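Local coordinates for adhesin (Streptococcus sanguinis SK1 = NCTC 7863, PDB 6VT2), which probably attaches the bacterium to sialylated host glycans through two tandem Siglec-like modules, each followed by a Rib-like domain, at residues A[13-18]-A[123-128]; A[20-25]-A[82-87]; A[93-98]-A[119-124]; A[167-172]-A[183-188]. All blocks are in the same frame, centred on the assembly; numbering follows the deposited sequence.

Contact 1: residues A[13-18]-A[123-128]; sequences EVIAYR and VIRPQT. With CA (calcium ion), chain I.
Strand 13-17 runs parallel to strand 123-125, I15 beside V123, A16 beside I124 and Y17 beside R125, the edge-strand pairing expected of a V-set immunoglobulin-like fold. Backbone bonds form a ladder. V123 N donates to V14 O at 3.0 Å, A16 N to V123 O at 2.7 Å, and R125 N to A16 O at 3.1 Å. The last rung falls beyond the edge strand, where R18 N meets R125 O at 2.8 Å, and the carbonyl of R18 is then taken by a side chain: Q127 NE2 reaches R18 O at 2.9 Å, with N-H...O at 166° and the acceptor in the plane of the Q127 amide. On the face carrying I15, V123, Y17 and R125, the end of I15 lies alongside V123, while CG2 of I15 touches the aliphatic CG of R125. The Y17 ring brings CD1 against P126 O at 3.4 Å, the oxygen lying at the ring edge. Both arginines turn their charge outside the pair: R125 NH2 to E129, and R18 NE to D186 of the following domain. The R18 chain leaves anti to the backbone N (chi1 175°) and bends at chi3, which brings NH2 against P126 CB. D186 also accepts from Q127 N, so one carboxylate oxygen serves both segments. T128 binds a calcium ion twice, through its carbonyl T128 O at 2.3 Å and its hydroxyl T128 OG1 at 2.6 Å; three waters, Y131 and D190 also bind the ion.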
# COMPACT_ATOMS: atom_id res chain seq x y z
N GLU A 13 28.23 -32.99 7.16
CA GLU A 13 28.58 -31.85 6.31
C GLU A 13 27.96 -30.60 6.90
O GLU A 13 26.85 -30.64 7.27
CB GLU A 13 28.05 -32.04 4.89
CG GLU A 13 28.38 -30.91 3.98
CD GLU A 13 27.69 -31.10 2.68
OE1 GLU A 13 26.48 -30.95 2.67
OE2 GLU A 13 28.35 -31.41 1.70
N VAL A 14 28.72 -29.52 6.92
CA VAL A 14 28.20 -28.25 7.43
C VAL A 14 28.50 -27.23 6.34
O VAL A 14 29.65 -27.06 6.03
CB VAL A 14 28.87 -27.85 8.74
CG1 VAL A 14 28.39 -26.48 9.17
CG2 VAL A 14 28.59 -28.89 9.81
N ILE A 15 27.49 -26.65 5.76
CA ILE A 15 27.71 -25.61 4.74
C ILE A 15 27.96 -24.27 5.47
O ILE A 15 27.13 -23.94 6.24
CB ILE A 15 26.52 -25.50 3.79
CG1 ILE A 15 26.27 -26.84 3.11
CG2 ILE A 15 26.73 -24.38 2.79
CD1 ILE A 15 27.43 -27.35 2.38
N ALA A 16 29.03 -23.56 5.13
CA ALA A 16 29.28 -22.27 5.92
C ALA A 16 29.44 -21.25 4.78
O ALA A 16 30.15 -21.52 3.89
CB ALA A 16 30.53 -22.34 6.73
N TYR A 17 28.81 -20.13 4.88
CA TYR A 17 28.88 -19.15 3.80
C TYR A 17 30.05 -18.21 4.04
O TYR A 17 30.24 -17.80 5.12
CB TYR A 17 27.55 -18.43 3.69
CG TYR A 17 26.51 -19.39 3.23
CD1 TYR A 17 26.51 -19.82 1.93
CD2 TYR A 17 25.64 -19.96 4.12
CE1 TYR A 17 25.62 -20.76 1.48
CE2 TYR A 17 24.76 -20.92 3.69
CZ TYR A 17 24.73 -21.29 2.37
OH TYR A 17 23.85 -22.24 2.03
N ARG A 18 30.77 -17.90 3.00
CA ARG A 18 31.90 -16.99 3.03
C ARG A 18 31.47 -15.67 3.67
O ARG A 18 30.50 -15.14 3.25
CB ARG A 18 32.35 -16.78 1.60
CG ARG A 18 33.44 -15.75 1.49
CD ARG A 18 34.07 -15.79 0.13
NE ARG A 18 33.09 -15.61 -0.91
CZ ARG A 18 33.36 -15.56 -2.20
NH1 ARG A 18 34.58 -15.73 -2.59
NH2 ARG A 18 32.41 -15.34 -3.07
N VAL A 123 32.17 -26.85 4.48
CA VAL A 123 32.20 -26.51 3.07
C VAL A 123 31.93 -25.04 2.95
O VAL A 123 30.86 -24.58 3.37
CB VAL A 123 31.20 -27.35 2.27
CG1 VAL A 123 31.25 -27.07 0.77
CG2 VAL A 123 31.39 -28.80 2.52
N ILE A 124 32.83 -24.33 2.28
CA ILE A 124 32.70 -22.88 2.19
C ILE A 124 32.07 -22.48 0.87
O ILE A 124 32.60 -22.80 -0.19
CB ILE A 124 34.04 -22.18 2.38
CG1 ILE A 124 34.78 -22.73 3.63
CG2 ILE A 124 33.87 -20.71 2.31
CD1 ILE A 124 33.94 -22.70 4.84
N ARG A 125 30.92 -21.80 0.92
CA ARG A 125 30.15 -21.46 -0.27
C ARG A 125 29.97 -19.96 -0.33
O ARG A 125 30.03 -19.25 0.69
CB ARG A 125 28.79 -22.17 -0.26
CG ARG A 125 28.98 -23.67 -0.21
CD ARG A 125 29.91 -24.18 -1.24
NE ARG A 125 29.39 -23.93 -2.58
CZ ARG A 125 29.98 -24.39 -3.67
NH1 ARG A 125 31.16 -25.04 -3.59
NH2 ARG A 125 29.42 -24.21 -4.84
N PRO A 126 29.72 -19.43 -1.51
CA PRO A 126 29.48 -17.99 -1.63
C PRO A 126 28.11 -17.62 -1.12
O PRO A 126 27.17 -18.41 -1.14
CB PRO A 126 29.63 -17.73 -3.13
CG PRO A 126 29.02 -19.01 -3.73
CD PRO A 126 29.57 -20.15 -2.78
N GLN A 127 27.99 -16.36 -0.68
CA GLN A 127 26.72 -15.91 -0.14
C GLN A 127 25.57 -16.02 -1.14
O GLN A 127 24.42 -16.28 -0.74
CB GLN A 127 26.83 -14.48 0.35
CG GLN A 127 27.68 -14.44 1.62
CD GLN A 127 27.66 -13.16 2.36
OE1 GLN A 127 26.77 -12.37 2.17
NE2 GLN A 127 28.65 -12.93 3.23
N THR A 128 25.85 -15.89 -2.41
CA THR A 128 24.78 -15.96 -3.38
C THR A 128 24.09 -17.31 -3.39
O THR A 128 22.93 -17.38 -3.82
CB THR A 128 25.25 -15.63 -4.78
OG1 THR A 128 24.06 -15.44 -5.59
CG2 THR A 128 26.13 -16.67 -5.36
CA CA I . 21.64 -16.46 -5.44
O HOH W 1 22.57 -17.96 -6.97
O HOH W 2 19.59 -16.86 -6.73
O HOH W 3 20.80 -18.59 -4.92

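Contact 2: residues A[20-25]-A[82-87]; sequences EEFEFF and GIVPIN
F22 lays its ring on the backbone of G82 across an antiparallel hydrogen-bonded pair, in which F22 N donates to G82 O at 2.9 Å and G82 N returns a bond to F22 O. From CB the chain turns so that CG stands between the backbone N and carbonyl carbon (chi1 62°), which carries the ring over the neighbouring strand. CG stays 4.0 Å from G82 O, and CD1 makes the touch with that oxygen, at 3.3 Å. Going round that edge, CE1 covers the carbonyl carbon, G82 C, at 3.4 Å. CZ, at the tip, lies 3.4 Å from G82 N, whose position is over one ring face near the rim; its N-H is already spent on F22 O. CD2 and CE2 face the same nitrogen from farther off. G82 has no side chain to hold the ring away from the strand. V84 CG2 adds a branch against F22 CD1 at 3.8 Å. One residue before F22, E21 and I83 lie side by side on the outer face, and beyond them V84 N bonds to E20 O at 3.1 Å. The E20 carboxylate points elsewhere, to K130 and Y131. On the inner face F22 also packs on A16 and L122 of the opposite sheet. Such a cross-strand Phe-Gly pair, the ring folded over the glycine, is known in antiparallel sheets; here it places F22 in the core of a V-set-like beta sandwich.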
# COMPACT_ATOMS: atom_id res chain seq x y z
N GLU A 20 30.34 -15.18 6.68
CA GLU A 20 29.30 -15.31 7.72
C GLU A 20 29.72 -16.17 8.90
O GLU A 20 30.63 -16.90 8.80
CB GLU A 20 28.05 -15.88 7.08
CG GLU A 20 27.70 -15.12 5.81
CD GLU A 20 26.26 -15.21 5.38
OE1 GLU A 20 25.58 -16.06 5.88
OE2 GLU A 20 25.88 -14.45 4.52
N GLU A 21 28.97 -16.02 9.98
CA GLU A 21 29.18 -16.87 11.16
C GLU A 21 28.58 -18.23 10.84
O GLU A 21 27.61 -18.27 10.10
CB GLU A 21 28.42 -16.35 12.37
CG GLU A 21 28.80 -14.97 12.87
CD GLU A 21 27.81 -14.38 13.86
OE1 GLU A 21 26.72 -14.95 14.04
OE2 GLU A 21 28.16 -13.36 14.48
N PHE A 22 29.18 -19.29 11.36
CA PHE A 22 28.60 -20.64 11.27
C PHE A 22 28.63 -21.21 12.68
O PHE A 22 29.39 -20.77 13.46
CB PHE A 22 29.34 -21.59 10.33
CG PHE A 22 30.76 -21.86 10.74
CD1 PHE A 22 31.77 -21.00 10.35
CD2 PHE A 22 31.10 -22.97 11.49
CE1 PHE A 22 33.08 -21.23 10.72
CE2 PHE A 22 32.41 -23.20 11.86
CZ PHE A 22 33.40 -22.33 11.47
N GLU A 23 27.74 -22.16 12.93
CA GLU A 23 27.70 -22.83 14.24
C GLU A 23 27.03 -24.18 14.06
O GLU A 23 26.09 -24.23 13.30
CB GLU A 23 26.92 -21.99 15.24
CG GLU A 23 26.48 -22.69 16.50
CD GLU A 23 25.53 -21.78 17.25
OE1 GLU A 23 26.00 -20.95 17.96
OE2 GLU A 23 24.32 -21.88 17.03
N PHE A 24 27.54 -25.20 14.70
CA PHE A 24 26.84 -26.49 14.73
C PHE A 24 27.21 -27.15 16.04
O PHE A 24 28.03 -26.67 16.65
CB PHE A 24 27.15 -27.36 13.51
CG PHE A 24 28.57 -27.83 13.37
CD1 PHE A 24 29.51 -27.03 12.76
CD2 PHE A 24 28.93 -29.09 13.80
CE1 PHE A 24 30.80 -27.50 12.57
CE2 PHE A 24 30.22 -29.54 13.63
CZ PHE A 24 31.14 -28.75 13.01
N PHE A 25 26.51 -28.20 16.43
CA PHE A 25 26.74 -28.83 17.73
C PHE A 25 27.14 -30.27 17.55
O PHE A 25 26.68 -30.90 16.63
CB PHE A 25 25.51 -28.63 18.61
CG PHE A 25 25.38 -27.21 19.07
CD1 PHE A 25 26.06 -26.77 20.19
CD2 PHE A 25 24.64 -26.30 18.34
CE1 PHE A 25 25.97 -25.46 20.60
CE2 PHE A 25 24.56 -24.98 18.75
CZ PHE A 25 25.22 -24.57 19.88
N GLY A 82 32.51 -20.31 14.12
CA GLY A 82 33.50 -19.36 13.67
C GLY A 82 32.89 -18.43 12.65
O GLY A 82 31.74 -18.42 12.45
N ILE A 83 33.75 -17.59 12.11
CA ILE A 83 33.40 -16.66 11.03
C ILE A 83 34.30 -17.02 9.85
O ILE A 83 35.53 -16.97 9.98
CB ILE A 83 33.60 -15.21 11.48
CG1 ILE A 83 32.66 -14.92 12.63
CG2 ILE A 83 33.40 -14.32 10.28
CD1 ILE A 83 33.05 -13.61 13.32
N VAL A 84 33.70 -17.38 8.72
CA VAL A 84 34.51 -17.63 7.52
C VAL A 84 35.03 -16.32 7.01
O VAL A 84 34.23 -15.41 6.81
CB VAL A 84 33.69 -18.31 6.43
CG1 VAL A 84 34.54 -18.60 5.20
CG2 VAL A 84 33.05 -19.62 7.04
N PRO A 85 36.32 -16.20 6.69
CA PRO A 85 36.86 -14.94 6.20
C PRO A 85 36.14 -14.53 4.93
O PRO A 85 35.80 -15.36 4.07
CB PRO A 85 38.33 -15.27 5.94
CG PRO A 85 38.62 -16.45 6.94
CD PRO A 85 37.36 -17.21 6.97
N ILE A 86 36.01 -13.22 4.78
CA ILE A 86 35.27 -12.66 3.70
C ILE A 86 35.94 -12.95 2.37
O ILE A 86 35.26 -12.94 1.34
CB ILE A 86 35.10 -11.15 3.89
CG1 ILE A 86 33.97 -10.63 2.98
CG2 ILE A 86 36.41 -10.44 3.65
CD1 ILE A 86 32.63 -11.16 3.28
N ASN A 87 37.25 -13.21 2.34
CA ASN A 87 37.95 -13.49 1.08
C ASN A 87 38.36 -14.96 0.93
O ASN A 87 39.23 -15.28 0.10
CB ASN A 87 39.19 -12.62 0.95
CG ASN A 87 40.20 -12.90 2.03
OD1 ASN A 87 39.84 -13.26 3.14
ND2 ASN A 87 41.46 -12.70 1.71

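Contact 3: residues A[93-98]-A[119-124]; sequences GDRYTK and RFVLVI. With SIA (N-acetyl-alpha-neuraminic acid), chain D.
Strands 95-98 and 119-124 run antiparallel with axes 4.4 Å apart at 167°, and hydrogen-bonded pairs Y96-L122 and K98-F120 alternate with non-hydrogen-bonded pairs R95-V123 and T97-V121. I124 N extends the ladder to D94 O, at the centre of an inverse gamma turn. On the face with R95 and T97, the R95 chain bends at chi3, so that V121 CG1 lies over one face of the guanidinium, near its rim, 3.6 Å from R95 NH2, with V123 beside NH1. On the other face K98 CB touches the F120 ring at CZ, 3.7 Å away, and K98 O lies over a face of that ring. The peptide groups of R95 and T97 turn away from 119-124, toward sialic acid. R95 O accepts its amide N5 at 2.9 Å. T97 holds both carboxylate oxygens: T97 N donates to O1B at 2.9 Å, nearly straight (169°), and T97 OG1, placed beside the backbone N by chi1 of -53°, donates to O1A at 2.9 Å. K98 NZ reaches O8 and O9 of the glycerol tail while also bonding N42 and D53. The O4 hydroxyl donates to G93 O at 2.6 Å. Y96 OH, itself bonded to H88, abuts the acetyl methyl C11. The Y96-T97-K98-Y99 run is consistent with the Thr-Arg sialic acid-binding motif on the F strand of Siglec-like streptococcal adhesins, K98 taking the usual arginine position.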
# COMPACT_ATOMS: atom_id res chain seq x y z
N GLY A 93 37.82 -27.05 -3.77
CA GLY A 93 38.68 -27.44 -2.71
C GLY A 93 38.54 -26.65 -1.46
O GLY A 93 39.25 -26.94 -0.51
N ASP A 94 37.59 -25.70 -1.41
CA ASP A 94 37.41 -24.85 -0.24
C ASP A 94 36.45 -25.50 0.76
O ASP A 94 35.28 -25.16 0.95
CB ASP A 94 37.01 -23.46 -0.68
CG ASP A 94 38.19 -22.70 -1.29
OD1 ASP A 94 39.22 -22.61 -0.58
OD2 ASP A 94 38.12 -22.27 -2.49
N ARG A 95 37.02 -26.55 1.36
CA ARG A 95 36.34 -27.45 2.27
C ARG A 95 37.35 -27.99 3.27
O ARG A 95 38.47 -28.00 3.00
CB ARG A 95 35.68 -28.60 1.50
CG ARG A 95 36.69 -29.44 0.75
CD ARG A 95 36.01 -30.25 -0.33
NE ARG A 95 35.17 -31.31 0.15
CZ ARG A 95 33.87 -31.29 0.11
NH1 ARG A 95 33.26 -30.21 -0.28
NH2 ARG A 95 33.19 -32.33 0.51
N TYR A 96 36.89 -28.41 4.43
CA TYR A 96 37.78 -28.89 5.48
C TYR A 96 37.19 -30.13 6.15
O TYR A 96 36.16 -30.02 6.65
CB TYR A 96 37.92 -27.79 6.53
CG TYR A 96 38.56 -26.54 6.03
CD1 TYR A 96 39.92 -26.46 5.85
CD2 TYR A 96 37.79 -25.49 5.60
CE1 TYR A 96 40.49 -25.32 5.36
CE2 TYR A 96 38.35 -24.36 5.07
CZ TYR A 96 39.71 -24.24 5.04
OH TYR A 96 40.33 -23.17 4.50
N THR A 97 37.95 -31.20 6.22
CA THR A 97 37.50 -32.43 6.87
C THR A 97 38.24 -32.42 8.20
O THR A 97 39.40 -32.47 8.18
CB THR A 97 37.88 -33.68 6.11
OG1 THR A 97 37.39 -33.45 4.80
CG2 THR A 97 37.29 -34.91 6.74
N LYS A 98 37.51 -32.32 9.29
CA LYS A 98 38.16 -32.27 10.60
C LYS A 98 37.52 -33.32 11.51
O LYS A 98 36.43 -33.67 11.35
CB LYS A 98 38.05 -30.88 11.19
CG LYS A 98 38.60 -29.77 10.32
CD LYS A 98 40.10 -29.92 10.19
CE LYS A 98 40.52 -29.15 8.98
NZ LYS A 98 41.97 -29.02 8.86
N ARG A 119 33.86 -37.25 12.19
CA ARG A 119 34.42 -36.13 11.46
C ARG A 119 33.27 -35.37 10.84
O ARG A 119 32.16 -35.89 10.68
CB ARG A 119 35.39 -36.61 10.38
CG ARG A 119 34.76 -37.43 9.27
CD ARG A 119 35.84 -38.28 8.56
NE ARG A 119 35.15 -38.90 7.46
CZ ARG A 119 34.35 -39.94 7.56
NH1 ARG A 119 34.22 -40.59 8.72
NH2 ARG A 119 33.66 -40.35 6.48
N PHE A 120 33.59 -34.15 10.45
CA PHE A 120 32.67 -33.33 9.69
C PHE A 120 33.42 -32.72 8.52
O PHE A 120 34.64 -32.53 8.59
CB PHE A 120 32.02 -32.22 10.52
CG PHE A 120 32.98 -31.26 11.12
CD1 PHE A 120 33.35 -30.13 10.44
CD2 PHE A 120 33.52 -31.49 12.39
CE1 PHE A 120 34.30 -29.25 10.97
CE2 PHE A 120 34.38 -30.62 12.94
CZ PHE A 120 34.80 -29.47 12.23
N VAL A 121 32.70 -32.33 7.47
CA VAL A 121 33.28 -31.56 6.38
C VAL A 121 32.61 -30.21 6.41
O VAL A 121 31.38 -30.11 6.28
CB VAL A 121 33.08 -32.22 5.03
CG1 VAL A 121 33.77 -31.40 3.96
CG2 VAL A 121 33.70 -33.64 5.04
N LEU A 122 33.40 -29.19 6.61
CA LEU A 122 32.97 -27.81 6.54
C LEU A 122 33.22 -27.30 5.13
O LEU A 122 34.34 -27.38 4.64
CB LEU A 122 33.73 -27.01 7.59
CG LEU A 122 33.27 -25.57 7.76
CD1 LEU A 122 31.90 -25.53 8.35
CD2 LEU A 122 34.34 -24.88 8.63
N VAL A 123 32.17 -26.85 4.48
CA VAL A 123 32.20 -26.51 3.07
C VAL A 123 31.93 -25.04 2.95
O VAL A 123 30.86 -24.58 3.37
CB VAL A 123 31.20 -27.35 2.27
CG1 VAL A 123 31.25 -27.07 0.77
CG2 VAL A 123 31.39 -28.80 2.52
N ILE A 124 32.83 -24.33 2.28
CA ILE A 124 32.70 -22.88 2.19
C ILE A 124 32.07 -22.48 0.87
O ILE A 124 32.60 -22.80 -0.19
CB ILE A 124 34.04 -22.18 2.38
CG1 ILE A 124 34.78 -22.73 3.63
CG2 ILE A 124 33.87 -20.71 2.31
CD1 ILE A 124 33.94 -22.70 4.84
C1 SIA D . 40.22 -31.60 3.55
C2 SIA D . 41.50 -31.47 2.63
C3 SIA D . 41.20 -31.02 1.19
C4 SIA D . 40.68 -29.58 1.09
C5 SIA D . 41.61 -28.62 1.83
C6 SIA D . 41.90 -29.14 3.26
C7 SIA D . 42.97 -28.35 4.04
C8 SIA D . 43.36 -29.10 5.34
C9 SIA D . 44.13 -28.17 6.28
C10 SIA D . 41.60 -26.19 1.36
C11 SIA D . 40.85 -24.88 1.57
N5 SIA D . 41.02 -27.28 1.93
O1A SIA D . 39.16 -31.99 3.02
O1B SIA D . 40.45 -31.32 4.77
O4 SIA D . 40.56 -29.17 -0.29
O6 SIA D . 42.40 -30.47 3.20
O7 SIA D . 44.10 -28.07 3.22
O8 SIA D . 42.17 -29.60 5.96
O9 SIA D . 43.20 -27.24 6.84
O10 SIA D . 42.65 -26.24 0.72

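Contact 4: residues A[167-172]-A[183-188]; sequences PATSTY and TYPDGS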
# COMPACT_ATOMS: atom_id res chain seq x y z
N PRO A 167 21.08 -9.53 2.74
CA PRO A 167 21.96 -8.76 3.61
C PRO A 167 21.77 -7.24 3.44
O PRO A 167 21.50 -6.80 2.39
CB PRO A 167 23.38 -9.19 3.21
CG PRO A 167 23.21 -10.54 2.56
CD PRO A 167 21.81 -10.56 1.99
N ALA A 168 21.88 -6.46 4.50
CA ALA A 168 21.76 -4.99 4.44
C ALA A 168 23.00 -4.42 3.79
O ALA A 168 22.95 -3.32 3.28
CB ALA A 168 21.61 -4.46 5.85
N THR A 169 24.07 -5.19 3.82
CA THR A 169 25.33 -4.76 3.21
C THR A 169 25.30 -5.02 1.69
O THR A 169 26.28 -4.74 1.05
CB THR A 169 26.46 -5.45 3.99
OG1 THR A 169 25.84 -6.60 4.55
CG2 THR A 169 26.94 -4.60 5.14
N SER A 170 24.21 -5.62 1.17
CA SER A 170 24.07 -5.93 -0.26
C SER A 170 24.00 -4.62 -1.03
O SER A 170 23.39 -3.70 -0.53
CB SER A 170 22.87 -6.77 -0.58
OG SER A 170 22.82 -7.94 0.19
N THR A 171 24.69 -4.55 -2.15
CA THR A 171 24.68 -3.35 -3.00
C THR A 171 23.90 -3.70 -4.26
O THR A 171 23.65 -4.79 -4.45
CB THR A 171 26.09 -2.81 -3.23
OG1 THR A 171 26.88 -3.76 -3.92
CG2 THR A 171 26.78 -2.45 -1.93
N TYR A 172 23.39 -2.70 -4.94
CA TYR A 172 22.55 -2.88 -6.12
C TYR A 172 23.07 -1.99 -7.24
O TYR A 172 23.36 -0.87 -6.94
CB TYR A 172 21.14 -2.46 -5.77
CG TYR A 172 20.55 -3.29 -4.68
CD1 TYR A 172 20.75 -2.99 -3.35
CD2 TYR A 172 19.85 -4.44 -4.97
CE1 TYR A 172 20.20 -3.75 -2.34
CE2 TYR A 172 19.36 -5.25 -3.97
CZ TYR A 172 19.51 -4.90 -2.64
OH TYR A 172 18.99 -5.70 -1.68
N THR A 183 25.00 -7.30 -5.31
CA THR A 183 26.32 -7.78 -4.91
C THR A 183 26.23 -8.05 -3.42
O THR A 183 26.00 -7.17 -2.69
CB THR A 183 27.44 -6.80 -5.24
OG1 THR A 183 27.44 -6.60 -6.64
CG2 THR A 183 28.81 -7.28 -4.85
N TYR A 184 26.41 -9.29 -3.03
CA TYR A 184 26.40 -9.64 -1.63
C TYR A 184 27.71 -9.19 -1.07
O TYR A 184 28.68 -8.93 -1.65
CB TYR A 184 26.18 -11.14 -1.49
CG TYR A 184 24.83 -11.44 -2.01
CD1 TYR A 184 23.71 -10.83 -1.51
CD2 TYR A 184 24.73 -12.25 -3.09
CE1 TYR A 184 22.49 -11.06 -2.07
CE2 TYR A 184 23.51 -12.54 -3.62
CZ TYR A 184 22.39 -11.94 -3.12
OH TYR A 184 21.18 -12.20 -3.66
N PRO A 185 27.88 -9.07 0.39
CA PRO A 185 29.11 -8.61 1.07
C PRO A 185 30.37 -9.38 0.71
O PRO A 185 31.47 -8.86 0.80
CB PRO A 185 28.77 -8.77 2.56
CG PRO A 185 27.32 -8.81 2.65
CD PRO A 185 26.78 -9.29 1.32
N ASP A 186 30.25 -10.62 0.29
CA ASP A 186 31.41 -11.37 -0.14
C ASP A 186 31.77 -11.20 -1.60
O ASP A 186 32.70 -11.84 -2.08
CB ASP A 186 31.20 -12.86 0.21
CG ASP A 186 30.24 -13.54 -0.68
OD1 ASP A 186 29.41 -12.84 -1.32
OD2 ASP A 186 30.29 -14.77 -0.79
N GLY A 187 31.09 -10.30 -2.30
CA GLY A 187 31.40 -10.07 -3.71
C GLY A 187 30.70 -11.02 -4.66
O GLY A 187 30.78 -10.81 -5.81
N SER A 188 29.95 -11.98 -4.15
CA SER A 188 29.16 -12.86 -5.03
C SER A 188 27.91 -12.06 -5.42
O SER A 188 27.56 -11.13 -4.79
CB SER A 188 28.87 -14.19 -4.41
OG SER A 188 28.01 -14.08 -3.34
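P167 sets its ring across that of P185 at about a right angle, with P167 CB 3.9 Å from P185 CD, while its CD packs on CD1 of Y184. The two prolines cover the open end of a beta hairpin in the Rib-like domain, each beginning or continuing a type I turn (P167 to S170, Y184 to G187). The hairpin itself starts at the hydrogen-bonded pair T171-T183, where T171 N to T183 O and T183 N to T171 O are both 3.0 Å. Across this pair, T171 OG1 touches T183 CB at 3.4 Å. T169 OG1 lies 3.3 Å from P185 CG. S170 OG, set beside the backbone N (chi1 -54°), shares P167 O with S170 N, both coming from the same face of its plane. S170 OG is 2.8 Å from P167 O and also lies at the edge of the Y184 ring, 3.5 Å from CD1. Y184 reaches the domain junction too: its OH bonds to D190, a calcium ligand, and its ring meets Y131. In the turn that follows, D186 OD1 makes an Asx turn with S188 N, and its syn lone pair takes S188 OG at 2.8 Å.

Contacts 1, 2 and 3 belong to a single Siglec-like sandwich, whereas contact 4 lies in the Rib-like domain that follows. Contacts 1 and 3 have centres about 10 Å apart and use the two edges of strand 119-125, pairing it with 13-17 and with 95-104. Contact 2 belongs to the facing sheet, its centre about 8 Å from that of contact 1, and its aromatic side chains pack against both. Along the chain, contact 2 is nested in the loop closed by contact 1, and contact 3 ends on the same strand as contact 1, sharing V123 and I124. Contact 4 opens only afterwards, its centre about 15 Å from contact 1. The strand that flanks the glycan-binding strand therefore runs on directly to the calcium-bound interdomain joint.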